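Local coordinates for tyrosinase (Aspergillus oryzae, PDB 6JU8), which probably catalyses the oxidation of L-tyrosine and L-dopa to L-dopaquinone by molecular oxygen at a dinuclear copper centre, at residues S63-W75 with S362-L374. The protein carries 1 engineered substitution. Numbering follows the deposited sequence.
With CU (copper (II) ion), chain C.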
ATOM      1  N   SER A  63      26.194  -5.729   0.535  1.00 10.91           N
ATOM      2  CA  SER A  63      24.760  -5.993   0.675  1.00 11.33           C
ATOM      3  C   SER A  63      23.981  -4.692   0.529  1.00 10.89           C
ATOM      4  O   SER A  63      24.509  -3.594   0.790  1.00 10.78           O
ATOM      5  CB  SER A  63      24.434  -6.620   2.026  1.00 12.08           C
ATOM      6  OG  SER A  63      24.789  -5.742   3.099  1.00 12.52           O
ATOM      7  N   TYR A  64      22.698  -4.794   0.170  1.00 10.20           N
ATOM      8  CA  TYR A  64      21.896  -3.573   0.090  1.00  9.88           C
ATOM      9  C   TYR A  64      21.874  -2.806   1.398  1.00  9.48           C
ATOM     10  O   TYR A  64      22.044  -1.577   1.441  1.00  9.91           O
ATOM     11  CB  TYR A  64      20.469  -3.945  -0.337  1.00  9.73           C
ATOM     12  CG  TYR A  64      19.609  -2.716  -0.603  1.00  9.68           C
ATOM     13  CD1 TYR A  64      19.547  -2.139  -1.872  1.00  9.69           C
ATOM     14  CD2 TYR A  64      18.860  -2.156   0.426  1.00  9.83           C
ATOM     15  CE1 TYR A  64      18.756  -1.028  -2.108  1.00 10.21           C
ATOM     16  CE2 TYR A  64      18.066  -1.034   0.209  1.00 10.03           C
ATOM     17  CZ  TYR A  64      18.036  -0.479  -1.056  1.00 10.60           C
ATOM     18  OH  TYR A  64      17.244   0.632  -1.276  1.00 12.87           O
ATOM     19  N   PHE A  65      21.673  -3.531   2.505  1.00  9.48           N
ATOM     20  CA  PHE A  65      21.605  -2.874   3.797  1.00  9.61           C
ATOM     21  C   PHE A  65      22.883  -2.062   4.042  1.00  9.10           C
ATOM     22  O   PHE A  65      22.860  -0.916   4.462  1.00 10.37           O
ATOM     23  CB  PHE A  65      21.412  -3.883   4.945  1.00 11.10           C
ATOM     24  CG  PHE A  65      21.291  -3.200   6.284  1.00  9.95           C
ATOM     25  CD1 PHE A  65      22.421  -2.762   6.972  1.00 11.44           C
ATOM     26  CD2 PHE A  65      20.032  -2.988   6.855  1.00 11.33           C
ATOM     27  CE1 PHE A  65      22.317  -2.108   8.196  1.00 12.32           C
ATOM     28  CE2 PHE A  65      19.924  -2.332   8.061  1.00 12.51           C
ATOM     29  CZ  PHE A  65      21.051  -1.916   8.739  1.00 12.30           C
ATOM     30  N   ARG A  66      24.050  -2.674   3.800  1.00 10.02           N
ATOM     31  CA  ARG A  66      25.293  -1.967   4.097  1.00  9.86           C
ATOM     32  C   ARG A  66      25.549  -0.829   3.127  1.00  8.71           C
ATOM     33  O   ARG A  66      26.129   0.195   3.520  1.00  9.79           O
ATOM     34  CB  ARG A  66      26.458  -2.955   4.116  1.00 10.74           C
ATOM     35  CG  ARG A  66      26.412  -3.978   5.238  1.00 12.21           C
ATOM     36  CD  ARG A  66      26.683  -3.387   6.616  1.00 12.52           C
ATOM     37  NE  ARG A  66      27.928  -2.618   6.688  1.00 13.24           N
ATOM     38  CZ  ARG A  66      29.135  -3.148   6.750  1.00 13.99           C
ATOM     39  NH1 ARG A  66      29.308  -4.469   6.716  1.00 14.15           N
ATOM     40  NH2 ARG A  66      30.217  -2.364   6.804  1.00 16.79           N
ATOM     41  N   LEU A  67      25.173  -0.959   1.860  1.00  9.02           N
ATOM     42  CA  LEU A  67      25.305   0.159   0.924  1.00  9.33           C
ATOM     43  C   LEU A  67      24.403   1.325   1.295  1.00  9.38           C
ATOM     44  O   LEU A  67      24.861   2.478   1.330  1.00  9.42           O
ATOM     45  CB  LEU A  67      24.979  -0.320  -0.500  1.00 10.06           C
ATOM     46  CG  LEU A  67      25.998  -1.312  -1.061  1.00 10.97           C
ATOM     47  CD1 LEU A  67      25.460  -1.927  -2.337  1.00 13.03           C
ATOM     48  CD2 LEU A  67      27.326  -0.594  -1.318  1.00 12.92           C
ATOM     49  N   ALA A  68      23.143   1.043   1.633  1.00  8.99           N
ATOM     50  CA  ALA A  68      22.253   2.072   2.161  1.00  9.36           C
ATOM     51  C   ALA A  68      22.782   2.650   3.469  1.00  8.41           C
ATOM     52  O   ALA A  68      22.614   3.838   3.761  1.00  9.82           O
ATOM     53  CB  ALA A  68      20.869   1.493   2.371  1.00  9.71           C
ATOM     54  N   GLY A  69      23.457   1.823   4.271  1.00 10.00           N
ATOM     55  CA  GLY A  69      23.978   2.275   5.549  1.00  9.94           C
ATOM     56  C   GLY A  69      25.084   3.289   5.402  1.00 10.30           C
ATOM     57  O   GLY A  69      25.357   4.039   6.342  1.00 13.04           O
ATOM     58  N   ILE A  70      25.728   3.385   4.239  1.00  9.44           N
ATOM     59  CA  ILE A  70      26.754   4.429   4.066  1.00  9.77           C
ATOM     60  C   ILE A  70      26.172   5.792   4.318  1.00  8.81           C
ATOM     61  O   ILE A  70      26.829   6.676   4.883  1.00 10.99           O
ATOM     62  CB  ILE A  70      27.334   4.337   2.632  1.00 10.08           C
ATOM     63  CG1 ILE A  70      28.178   3.066   2.454  1.00 10.51           C
ATOM     64  CG2 ILE A  70      28.140   5.582   2.311  1.00 11.03           C
ATOM     65  CD1 ILE A  70      28.514   2.727   1.024  1.00 10.58           C
ATOM     66  N   HIS A  71      24.946   6.005   3.854  1.00  9.62           N
ATOM     67  CA  HIS A  71      24.335   7.334   3.843  1.00  9.02           C
ATOM     68  C   HIS A  71      24.070   7.850   5.256  1.00  9.07           C
ATOM     69  O   HIS A  71      24.264   9.027   5.516  1.00 13.42           O
ATOM     70  CB  HIS A  71      23.032   7.239   3.059  1.00  9.65           C
ATOM     71  CG  HIS A  71      22.325   8.520   2.798  1.00  8.57           C
ATOM     72  ND1 HIS A  71      21.193   8.854   3.525  1.00 10.14           N
ATOM     73  CD2 HIS A  71      22.551   9.538   1.946  1.00 11.30           C
ATOM     74  CE1 HIS A  71      20.761  10.041   3.083  1.00 12.16           C
ATOM     75  NE2 HIS A  71      21.558  10.475   2.133  1.00 12.65           N
ATOM     76  N   GLY A  72      23.583   7.004   6.167  1.00 10.18           N
ATOM     77  CA  GLY A  72      23.054   7.422   7.450  1.00 10.31           C
ATOM     78  C   GLY A  72      23.140   6.341   8.500  1.00  8.86           C
ATOM     79  O   GLY A  72      24.200   5.766   8.745  1.00 10.35           O
ATOM     80  N   ALA A  73      22.016   6.106   9.171  1.00  9.32           N
ATOM     81  CA  ALA A  73      21.947   5.091  10.217  1.00  9.67           C
ATOM     82  C   ALA A  73      22.208   3.725   9.604  1.00  9.35           C
ATOM     83  O   ALA A  73      21.807   3.495   8.447  1.00  9.92           O
ATOM     84  CB  ALA A  73      20.584   5.134  10.904  1.00  9.76           C
ATOM     85  N   PRO A  74      22.803   2.772  10.309  1.00  9.51           N
ATOM     86  CA  PRO A  74      23.125   2.826  11.738  1.00  9.82           C
ATOM     87  C   PRO A  74      24.452   3.470  12.114  1.00 10.87           C
ATOM     88  O   PRO A  74      24.910   3.337  13.262  1.00 13.31           O
ATOM     89  CB  PRO A  74      23.159   1.327  12.126  1.00 11.93           C
ATOM     90  CG  PRO A  74      23.636   0.653  10.864  1.00 12.05           C
ATOM     91  CD  PRO A  74      22.983   1.406   9.737  1.00  9.82           C
ATOM     92  N   TRP A  75      25.085   4.166  11.186  1.00 11.06           N
ATOM     93  CA  TRP A  75      26.252   4.988  11.448  1.00 11.78           C
ATOM     94  C   TRP A  75      27.494   4.155  11.753  1.00 12.69           C
ATOM     95  O   TRP A  75      28.236   4.469  12.686  1.00 16.86           O
ATOM     96  CB  TRP A  75      25.953   5.986  12.576  1.00 12.94           C
ATOM     97  CG  TRP A  75      24.702   6.788  12.353  1.00 11.97           C
ATOM     98  CD1 TRP A  75      24.410   7.626  11.305  1.00 12.81           C
ATOM     99  CD2 TRP A  75      23.580   6.841  13.234  1.00 11.85           C
ATOM    100  NE1 TRP A  75      23.164   8.186  11.475  1.00 12.62           N
ATOM    101  CE2 TRP A  75      22.632   7.716  12.659  1.00 11.97           C
ATOM    102  CE3 TRP A  75      23.291   6.220  14.453  1.00 12.55           C
ATOM    103  CZ2 TRP A  75      21.397   8.003  13.251  1.00 12.62           C
ATOM    104  CZ3 TRP A  75      22.070   6.498  15.037  1.00 14.19           C
ATOM    105  CH2 TRP A  75      21.144   7.377  14.449  1.00 13.43           C
ATOM    106  N   SER A 362      13.433  11.017   5.990  1.00  9.44           N
ATOM    107  CA  SER A 362      14.317  11.052   7.156  1.00  9.70           C
ATOM    108  C   SER A 362      15.731  10.713   6.715  1.00  9.40           C
ATOM    109  O   SER A 362      16.033   9.591   6.275  1.00 10.31           O
ATOM    110  CB  SER A 362      13.789  10.022   8.171  1.00 10.76           C
ATOM    111  OG  SER A 362      14.721   9.880   9.223  1.00 14.50           O
ATOM    112  N   VAL A 363      16.649  11.683   6.795  1.00 10.15           N
ATOM    113  CA  VAL A 363      18.023  11.457   6.306  1.00 10.22           C
ATOM    114  C   VAL A 363      18.622  10.178   6.858  1.00 10.01           C
ATOM    115  O   VAL A 363      19.230   9.417   6.084  1.00 10.36           O
ATOM    116  CB  VAL A 363      18.927  12.658   6.633  1.00 13.37           C
ATOM    117  CG1 VAL A 363      20.403  12.320   6.492  1.00 17.11           C
ATOM    118  CG2 VAL A 363      18.578  13.815   5.693  1.00 20.67           C
ATOM    119  N   PRO A 364      18.520   9.858   8.149  1.00  9.62           N
ATOM    120  CA  PRO A 364      19.168   8.643   8.630  1.00 10.09           C
ATOM    121  C   PRO A 364      18.713   7.360   7.958  1.00  8.99           C
ATOM    122  O   PRO A 364      19.484   6.398   7.996  1.00  9.92           O
ATOM    123  CB  PRO A 364      18.833   8.618  10.126  1.00 11.46           C
ATOM    124  CG  PRO A 364      18.535  10.045  10.478  1.00 16.86           C
ATOM    125  CD  PRO A 364      17.941  10.659   9.235  1.00 11.38           C
ATOM    126  N   VAL A 365      17.515   7.286   7.368  1.00  8.99           N
ATOM    127  CA  VAL A 365      17.022   6.023   6.839  1.00  8.23           C
ATOM    128  C   VAL A 365      16.531   6.094   5.407  1.00  8.00           C
ATOM    129  O   VAL A 365      16.072   5.068   4.885  1.00  9.24           O
ATOM    130  CB  VAL A 365      15.930   5.400   7.744  1.00  9.74           C
ATOM    131  CG1 VAL A 365      16.508   5.021   9.102  1.00 10.64           C
ATOM    132  CG2 VAL A 365      14.741   6.342   7.886  1.00  9.69           C
ATOM    133  N   ALA A 366      16.634   7.252   4.750  1.00  8.24           N
ATOM    134  CA  ALA A 366      16.065   7.392   3.414  1.00  8.77           C
ATOM    135  C   ALA A 366      16.668   6.426   2.411  1.00  8.27           C
ATOM    136  O   ALA A 366      15.957   5.983   1.483  1.00  9.83           O
ATOM    137  CB  ALA A 366      16.274   8.832   2.947  1.00  9.71           C
ATOM    138  N   ALA A 367      17.959   6.115   2.535  1.00  8.34           N
ATOM    139  CA  ALA A 367      18.613   5.280   1.520  1.00  8.87           C
ATOM    140  C   ALA A 367      18.114   3.845   1.540  1.00  8.58           C
ATOM    141  O   ALA A 367      18.339   3.115   0.569  1.00  9.60           O
ATOM    142  CB  ALA A 367      20.133   5.356   1.692  1.00  9.57           C
ATOM    143  N   TYR A 368      17.378   3.423   2.577  1.00  9.53           N
ATOM    144  CA  TYR A 368      16.836   2.060   2.585  1.00  9.28           C
ATOM    145  C   TYR A 368      15.733   1.915   1.554  1.00  9.02           C
ATOM    146  O   TYR A 368      15.487   0.814   1.053  1.00  9.86           O
ATOM    147  CB  TYR A 368      16.380   1.623   4.005  1.00 10.25           C
ATOM    148  CG  TYR A 368      17.615   1.499   4.855  1.00  8.71           C
ATOM    149  CD1 TYR A 368      18.460   0.413   4.740  1.00  9.53           C
ATOM    150  CD2 TYR A 368      17.972   2.501   5.743  1.00  9.01           C
ATOM    151  CE1 TYR A 368      19.617   0.322   5.514  1.00 11.05           C
ATOM    152  CE2 TYR A 368      19.135   2.423   6.492  1.00 10.39           C
ATOM    153  CZ  TYR A 368      19.958   1.337   6.391  1.00  9.74           C
ATOM    154  OH  TYR A 368      21.124   1.236   7.105  1.00 10.16           O
ATOM    155  N   ASP A 369      15.035   3.008   1.217  1.00  8.18           N
ATOM    156  CA  ASP A 369      13.948   2.883   0.246  1.00  8.73           C
ATOM    157  C   ASP A 369      14.550   2.821  -1.147  1.00  7.65           C
ATOM    158  O   ASP A 369      15.286   3.769  -1.497  1.00  9.36           O
ATOM    159  CB  ASP A 369      12.991   4.072   0.360  1.00  8.49           C
ATOM    160  CG  ASP A 369      11.742   3.883  -0.494  1.00  8.59           C
ATOM    161  OD1 ASP A 369      11.905   3.377  -1.641  1.00 10.34           O
ATOM    162  OD2 ASP A 369      10.640   4.275  -0.038  1.00  9.88           O
ATOM    163  N   PRO A 370      14.305   1.798  -1.944  1.00  8.79           N
ATOM    164  CA  PRO A 370      14.955   1.713  -3.265  1.00  9.34           C
ATOM    165  C   PRO A 370      14.727   2.911  -4.169  1.00  8.71           C
ATOM    166  O   PRO A 370      15.535   3.140  -5.084  1.00  9.71           O
ATOM    167  CB  PRO A 370      14.320   0.433  -3.862  1.00 10.91           C
ATOM    168  CG  PRO A 370      14.062  -0.417  -2.638  1.00 10.52           C
ATOM    169  CD  PRO A 370      13.516   0.561  -1.614  1.00  9.56           C
ATOM    170  N   ILE A 371      13.645   3.688  -4.001  1.00  8.24           N
ATOM    171  CA  ILE A 371      13.494   4.886  -4.820  1.00  8.51           C
ATOM    172  C   ILE A 371      14.567   5.937  -4.534  1.00  8.56           C
ATOM    173  O   ILE A 371      14.807   6.816  -5.374  1.00  9.17           O
ATOM    174  CB  ILE A 371      12.092   5.509  -4.683  1.00  8.70           C
ATOM    175  CG1 ILE A 371      11.777   6.382  -5.906  1.00 10.76           C
ATOM    176  CG2 ILE A 371      11.932   6.242  -3.361  1.00 11.15           C
ATOM    177  CD1 ILE A 371      10.390   6.988  -5.903  1.00 11.37           C
ATOM    178  N   PHE A 372      15.203   5.895  -3.366  1.00  8.22           N
ATOM    179  CA  PHE A 372      16.281   6.816  -3.016  1.00  8.03           C
ATOM    180  C   PHE A 372      17.251   6.966  -4.183  1.00  8.12           C
ATOM    181  O   PHE A 372      17.660   8.067  -4.572  1.00  8.40           O
ATOM    182  CB  PHE A 372      17.033   6.294  -1.783  1.00  8.51           C
ATOM    183  CG  PHE A 372      18.260   7.103  -1.441  1.00  8.52           C
ATOM    184  CD1 PHE A 372      19.485   6.793  -2.023  1.00  8.99           C
ATOM    185  CD2 PHE A 372      18.173   8.161  -0.539  1.00  9.24           C
ATOM    186  CE1 PHE A 372      20.608   7.553  -1.715  1.00  9.64           C
ATOM    187  CE2 PHE A 372      19.278   8.906  -0.211  1.00  9.40           C
ATOM    188  CZ  PHE A 372      20.494   8.580  -0.804  1.00  9.98           C
ATOM    189  N   TRP A 373      17.685   5.840  -4.735  1.00  8.36           N
ATOM    190  CA  TRP A 373      18.755   5.832  -5.720  1.00  8.83           C
ATOM    191  C   TRP A 373      18.288   6.393  -7.052  1.00  8.85           C
ATOM    192  O   TRP A 373      19.065   6.985  -7.789  1.00  8.64           O
ATOM    193  CB  TRP A 373      19.220   4.379  -5.878  1.00  9.00           C
ATOM    194  CG  TRP A 373      19.521   3.715  -4.562  1.00  9.06           C
ATOM    195  CD1 TRP A 373      18.671   2.941  -3.812  1.00  9.75           C
ATOM    196  CD2 TRP A 373      20.767   3.746  -3.842  1.00  9.38           C
ATOM    197  NE1 TRP A 373      19.303   2.506  -2.667  1.00 10.57           N
ATOM    198  CE2 TRP A 373      20.598   2.983  -2.673  1.00  9.92           C
ATOM    199  CE3 TRP A 373      22.021   4.349  -4.079  1.00  9.15           C
ATOM    200  CZ2 TRP A 373      21.624   2.801  -1.749  1.00 11.38           C
ATOM    201  CZ3 TRP A 373      23.041   4.170  -3.153  1.00 10.49           C
ATOM    202  CH2 TRP A 373      22.840   3.396  -1.985  1.00 11.23           C
ATOM    203  N   LEU A 374      17.009   6.179  -7.353  1.00  9.09           N
ATOM    204  CA  LEU A 374      16.410   6.707  -8.593  1.00  8.68           C
ATOM    205  C   LEU A 374      16.219   8.207  -8.518  1.00  7.95           C
ATOM    206  O   LEU A 374      16.480   8.924  -9.492  1.00  8.78           O
ATOM    207  CB  LEU A 374      15.080   5.991  -8.833  1.00 10.46           C
ATOM    208  CG  LEU A 374      15.107   4.466  -8.842  1.00  9.90           C
ATOM    209  CD1 LEU A 374      13.700   3.929  -9.081  1.00 11.94           C
ATOM    210  CD2 LEU A 374      16.088   3.893  -9.858  1.00 12.43           C
TER
HETATM  211 CU    CU C 501      22.165  12.138   0.949  0.51 14.86          CU
HETATM  212  O   HOH W   1      19.778   6.829   4.917  1.00 10.28           O
HETATM  213  O   HOH W   2      20.306  12.300   0.467  1.00 22.12           O
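H71 turns its imidazole toward F372, in the first turn of helix 371-389, and toward V363 and A367 in the loop before it. NE2 binds copper at 2.1 Å, while F372 turns the edge of its ring onto one imidazole face, centroids 4.8 Å apart, and A367 CB lies against H71 CB. With CG anti to the backbone N (chi1 -173°), ND1 points at the 362-374 backbone. There it donates to a water 2.8 Å away, which donates to V363 O and accepts from A367 N; the direct ND1 bond to V363 O is weak. With the copper bond and F372, this water helps to fix the ring's rotation.

Two tyrosines clamp the segments together, each a flat spacer ending in a hydroxyl. Y368 OH donates to A73 O at 2.7 Å, its ring taking A68 CB over one face as a CH-pi contact; alanine is small enough to let the helix come this close. Alongside, A73 N donates to P364 O at 2.8 Å, on a lone pair. Y64 OH accepts from W373 NE1 at 3.1 Å, in the indole plane, and donates to Y368 O from above the carbonyl plane, so this buried hydroxyl is used both ways.

H98, H107 and a water complete this copper's coordination. F372 also meets H376, a ligand of the second copper, so the contact borders both metals of the type 3 centre, three histidines to each, in the common central domain of tyrosinase. Helix 103-129 stacks Y114 on W373, helix 41-55 packs against Y64 and P370, and strand 218-222 brings Q218 against A73 and P364.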